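MGS-M5 (Unidentified, PDB 4Q3N) probably catalyses the NAD-dependent interconversion of L-lactate and pyruvate, as a tetrameric lactate dehydrogenase of the lactate/malate dehydrogenase family. Local coordinates at residues 140-152 with 250-262. Residues are numbered along the deposited sequence; the frame is centred on the assembly and turned at random.
With ACT (acetate ion), chain F.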
loop_
_atom_site.group_PDB
_atom_site.type_symbol
_atom_site.label_atom_id
_atom_site.label_comp_id
_atom_site.label_asym_id
_atom_site.label_seq_id
_atom_site.Cartn_x
_atom_site.Cartn_y
_atom_site.Cartn_z
ATOM N N ARG A 140 16.850 -2.623 23.673
ATOM C CA ARG A 140 17.374 -2.552 22.291
ATOM C C ARG A 140 17.728 -3.917 21.738
ATOM O O ARG A 140 18.310 -4.030 20.656
ATOM C CB ARG A 140 18.649 -1.704 22.256
ATOM C CG ARG A 140 18.529 -0.408 23.060
ATOM C CD ARG A 140 17.920 0.722 22.216
ATOM N NE ARG A 140 18.796 1.141 21.118
ATOM C CZ ARG A 140 18.403 1.947 20.130
ATOM N NH1 ARG A 140 17.162 2.452 20.140
ATOM N NH2 ARG A 140 19.250 2.293 19.161
ATOM N N VAL A 141 17.457 -4.953 22.511
ATOM C CA VAL A 141 17.706 -6.324 21.986
ATOM C C VAL A 141 16.473 -7.165 22.211
ATOM O O VAL A 141 16.010 -7.287 23.345
ATOM C CB VAL A 141 18.917 -7.019 22.686
ATOM C CG1 VAL A 141 19.092 -8.484 22.160
ATOM C CG2 VAL A 141 20.176 -6.201 22.470
ATOM N N ILE A 142 15.917 -7.702 21.134
ATOM C CA ILE A 142 14.727 -8.505 21.244
ATOM C C ILE A 142 14.848 -9.756 20.410
ATOM O O ILE A 142 15.725 -9.875 19.525
ATOM C CB ILE A 142 13.451 -7.690 20.770
ATOM C CG1 ILE A 142 13.637 -7.201 19.336
ATOM C CG2 ILE A 142 13.234 -6.516 21.693
ATOM C CD1 ILE A 142 12.385 -6.512 18.743
ATOM N N GLY A 143 13.931 -10.687 20.648
ATOM C CA GLY A 143 13.811 -11.842 19.761
ATOM C C GLY A 143 12.394 -11.894 19.176
ATOM O O GLY A 143 11.491 -11.261 19.691
ATOM N N SER A 144 12.192 -12.688 18.129
ATOM C CA SER A 144 10.873 -12.764 17.520
ATOM C C SER A 144 9.857 -13.523 18.413
ATOM O O SER A 144 8.634 -13.388 18.206
ATOM C CB SER A 144 10.949 -13.407 16.136
ATOM O OG SER A 144 11.613 -14.646 16.158
ATOM N N GLY A 145 10.355 -14.304 19.371
ATOM C CA GLY A 145 9.497 -14.883 20.401
ATOM C C GLY A 145 8.261 -15.576 19.846
ATOM O O GLY A 145 8.338 -16.367 18.906
ATOM N N THR A 146 7.110 -15.288 20.428
ATOM C CA THR A 146 5.885 -16.004 20.057
ATOM C C THR A 146 5.014 -15.152 19.103
ATOM O O THR A 146 3.797 -15.338 19.000
ATOM C CB THR A 146 5.087 -16.367 21.323
ATOM O OG1 THR A 146 5.009 -15.205 22.148
ATOM C CG2 THR A 146 5.804 -17.510 22.147
ATOM N N SER A 147 5.629 -14.200 18.405
ATOM C CA SER A 147 4.839 -13.383 17.458
ATOM C C SER A 147 4.211 -14.269 16.370
ATOM O O SER A 147 3.042 -14.138 16.049
ATOM C CB SER A 147 5.735 -12.298 16.817
ATOM O OG SER A 147 6.885 -12.941 16.217
ATOM N N LEU A 148 4.975 -15.216 15.825
ATOM C CA LEU A 148 4.423 -16.135 14.813
ATOM C C LEU A 148 3.429 -17.134 15.420
ATOM O O LEU A 148 2.401 -17.462 14.803
ATOM C CB LEU A 148 5.565 -16.901 14.105
ATOM C CG LEU A 148 5.169 -18.049 13.156
ATOM C CD1 LEU A 148 4.303 -17.552 11.931
ATOM C CD2 LEU A 148 6.386 -18.850 12.725
ATOM N N ASP A 149 3.738 -17.665 16.598
ATOM C CA ASP A 149 2.789 -18.562 17.256
ATOM C C ASP A 149 1.442 -17.835 17.431
ATOM O O ASP A 149 0.379 -18.420 17.298
ATOM C CB ASP A 149 3.310 -19.034 18.628
ATOM C CG ASP A 149 4.723 -19.626 18.540
ATOM O OD1 ASP A 149 4.826 -20.791 18.206
ATOM O OD2 ASP A 149 5.716 -18.884 18.668
ATOM N N THR A 150 1.530 -16.575 17.774
ATOM C CA THR A 150 0.346 -15.725 17.976
ATOM C C THR A 150 -0.445 -15.529 16.652
ATOM O O THR A 150 -1.688 -15.656 16.621
ATOM C CB THR A 150 0.763 -14.364 18.567
ATOM O OG1 THR A 150 1.230 -14.580 19.933
ATOM C CG2 THR A 150 -0.451 -13.366 18.570
ATOM N N ALA A 151 0.267 -15.286 15.557
ATOM C CA ALA A 151 -0.393 -15.208 14.253
ATOM C C ALA A 151 -1.057 -16.527 13.893
ATOM O O ALA A 151 -2.096 -16.546 13.261
ATOM C CB ALA A 151 0.608 -14.817 13.143
ATOM N N ARG A 152 -0.428 -17.649 14.242
ATOM C CA ARG A 152 -1.028 -18.943 13.999
ATOM C C ARG A 152 -2.313 -19.109 14.792
ATOM O O ARG A 152 -3.309 -19.630 14.306
ATOM C CB ARG A 152 -0.032 -20.075 14.381
ATOM C CG ARG A 152 1.171 -20.132 13.439
ATOM C CD ARG A 152 2.184 -21.239 13.858
ATOM N NE ARG A 152 3.149 -21.506 12.786
ATOM C CZ ARG A 152 4.419 -21.794 13.025
ATOM N NH1 ARG A 152 4.904 -21.832 14.292
ATOM N NH2 ARG A 152 5.202 -22.020 12.013
ATOM N N ASN A 250 4.466 2.384 18.489
ATOM C CA ASN A 250 3.996 2.050 19.853
ATOM C C ASN A 250 2.915 0.968 19.722
ATOM O O ASN A 250 1.777 1.084 20.235
ATOM C CB ASN A 250 3.484 3.309 20.590
ATOM C CG ASN A 250 4.630 4.217 21.048
ATOM O OD1 ASN A 250 5.570 3.761 21.685
ATOM N ND2 ASN A 250 4.563 5.481 20.702
ATOM N N ARG A 251 3.312 -0.076 19.005
ATOM C CA ARG A 251 2.489 -1.242 18.687
ATOM C C ARG A 251 2.726 -2.327 19.738
ATOM O O ARG A 251 3.855 -2.549 20.142
ATOM C CB ARG A 251 2.866 -1.771 17.327
ATOM C CG ARG A 251 1.864 -2.778 16.719
ATOM C CD ARG A 251 0.608 -2.026 16.221
ATOM N NE ARG A 251 -0.319 -2.986 15.638
ATOM C CZ ARG A 251 -1.278 -2.690 14.766
ATOM N NH1 ARG A 251 -1.439 -1.441 14.362
ATOM N NH2 ARG A 251 -2.060 -3.661 14.275
ATOM N N ILE A 252 1.680 -3.023 20.147
ATOM C CA ILE A 252 1.833 -4.130 21.104
ATOM C C ILE A 252 1.939 -5.428 20.324
ATOM O O ILE A 252 1.002 -5.794 19.585
ATOM C CB ILE A 252 0.653 -4.220 22.073
ATOM C CG1 ILE A 252 0.536 -2.897 22.841
ATOM C CG2 ILE A 252 0.847 -5.443 23.025
ATOM C CD1 ILE A 252 -0.763 -2.746 23.609
ATOM N N LEU A 253 3.091 -6.073 20.457
ATOM C CA LEU A 253 3.358 -7.398 19.853
ATOM C C LEU A 253 4.017 -8.341 20.848
ATOM O O LEU A 253 4.847 -7.926 21.640
ATOM C CB LEU A 253 4.306 -7.294 18.642
ATOM C CG LEU A 253 3.751 -6.465 17.467
ATOM C CD1 LEU A 253 4.861 -6.167 16.507
ATOM C CD2 LEU A 253 2.568 -7.185 16.717
ATOM N N PRO A 254 3.680 -9.634 20.776
ATOM C CA PRO A 254 4.330 -10.590 21.667
ATOM C C PRO A 254 5.668 -10.931 21.052
ATOM O O PRO A 254 5.719 -11.343 19.891
ATOM C CB PRO A 254 3.368 -11.771 21.695
ATOM C CG PRO A 254 2.636 -11.704 20.344
ATOM C CD PRO A 254 2.573 -10.220 19.998
ATOM N N ILE A 255 6.744 -10.671 21.797
ATOM C CA ILE A 255 8.111 -10.909 21.319
ATOM C C ILE A 255 8.922 -11.395 22.487
ATOM O O ILE A 255 8.451 -11.320 23.627
ATOM C CB ILE A 255 8.755 -9.623 20.755
ATOM C CG1 ILE A 255 8.489 -8.437 21.697
ATOM C CG2 ILE A 255 8.105 -9.249 19.437
ATOM C CD1 ILE A 255 9.428 -7.259 21.462
ATOM N N SER A 256 10.129 -11.905 22.212
ATOM C CA SER A 256 11.083 -12.255 23.251
ATOM C C SER A 256 11.663 -11.004 23.896
ATOM O O SER A 256 12.329 -10.224 23.224
ATOM C CB SER A 256 12.240 -13.108 22.702
ATOM O OG SER A 256 11.808 -14.331 22.140
ATOM N N VAL A 257 11.442 -10.841 25.202
ATOM C CA VAL A 257 11.957 -9.671 25.937
ATOM C C VAL A 257 12.423 -10.111 27.293
ATOM O O VAL A 257 12.003 -11.178 27.797
ATOM C CB VAL A 257 10.878 -8.574 26.126
ATOM C CG1 VAL A 257 10.647 -7.846 24.826
ATOM C CG2 VAL A 257 9.563 -9.201 26.654
ATOM N N LEU A 258 13.269 -9.293 27.907
ATOM C CA LEU A 258 13.801 -9.625 29.217
ATOM C C LEU A 258 12.709 -9.372 30.255
ATOM O O LEU A 258 12.302 -8.209 30.448
ATOM C CB LEU A 258 15.033 -8.789 29.540
ATOM C CG LEU A 258 15.706 -9.125 30.884
ATOM C CD1 LEU A 258 16.433 -10.537 30.813
ATOM C CD2 LEU A 258 16.689 -8.027 31.343
ATOM N N ASN A 259 12.251 -10.420 30.939
ATOM C CA ASN A 259 11.171 -10.229 31.928
ATOM C C ASN A 259 11.530 -9.156 32.951
ATOM O O ASN A 259 10.823 -8.149 33.089
ATOM C CB ASN A 259 10.833 -11.515 32.677
ATOM C CG ASN A 259 9.724 -11.281 33.729
ATOM O OD1 ASN A 259 8.711 -10.668 33.426
ATOM N ND2 ASN A 259 9.944 -11.722 34.962
ATOM N N ASN A 260 12.627 -9.379 33.669
ATOM C CA ASN A 260 13.178 -8.316 34.527
ATOM C C ASN A 260 12.160 -7.859 35.581
ATOM O O ASN A 260 12.053 -6.672 35.877
ATOM C CB ASN A 260 13.618 -7.125 33.663
ATOM C CG ASN A 260 14.548 -6.151 34.388
ATOM O OD1 ASN A 260 15.320 -6.541 35.222
ATOM N ND2 ASN A 260 14.469 -4.873 34.037
ATOM N N GLY A 261 11.409 -8.793 36.151
ATOM C CA GLY A 261 10.531 -8.424 37.258
ATOM C C GLY A 261 9.125 -7.983 36.820
ATOM O O GLY A 261 8.265 -7.753 37.643
ATOM N N VAL A 262 8.871 -7.886 35.527
ATOM C CA VAL A 262 7.534 -7.447 35.134
ATOM C C VAL A 262 6.514 -8.516 35.506
ATOM O O VAL A 262 5.560 -8.213 36.216
ATOM C CB VAL A 262 7.416 -7.104 33.649
ATOM C CG1 VAL A 262 5.935 -6.811 33.328
ATOM C CG2 VAL A 262 8.283 -5.874 33.319
HETATM C C ACT F . 0.877 6.712 19.422
HETATM O O ACT F . -0.167 7.306 19.864
HETATM O OXT ACT F . 1.979 6.816 20.054
HETATM C CH3 ACT F . 0.837 5.911 18.152
#
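Gly-143 and Ser-256 form a single antiparallel bridge that ties the edge strand of the Rossmann sheet, 141-143, to strand 251-258 of the C-terminal domain, a worked example of two sheets joined at one point. The bridge has two unlike halves. Gly-143 N reaches Ser-256 O at 3.1 Å almost straight (170°), whereas the return bond, Ser-256 N to Gly-143 O, is shorter at 2.9 Å but bent, its donor standing above the carbonyl plane.

Packing is tightest just past the bridge. Gly-145 CA sits 4.1 Å from Ile-255 C, and a CB on Gly-145 would run into the Ile-255 to Ser-256 peptide; Ser-256 OG is hydrogen-bonded to Asp-124. Beyond the type II' turn 144-147, helix 147-161 begins against Pro-254. There Thr-150 meets the proline ring obliquely: with OG1 beside its own backbone N and CG2 anti to that N (chi1 -69°), OG1 comes within 3.2 Å of Pro-254 CG. Thr-150 CG2 touches the same ring carbon, Pro-254 CG, at 3.9 Å. Thr-150 OG1 also bonds Ile-172 N and Thr-146 O, the latter from the face of the Thr-146 carbonyl plane opposite the one used by Thr-150 N. A valine here would remove the hydroxyl and would probably leave Ile-172 N without its partner.

Looser contact marks the Ile-142 flank, where Ile-142 CG2 touches Ile-255 CD1 and lies 4.3 Å from Val-257 CG1. The solvent side is the type I' turn, with Asn-260 and Gly-261 exposed. Asn-250, partly exposed at a subunit boundary, donates from ND2 to acetate OXT at 3.0 Å.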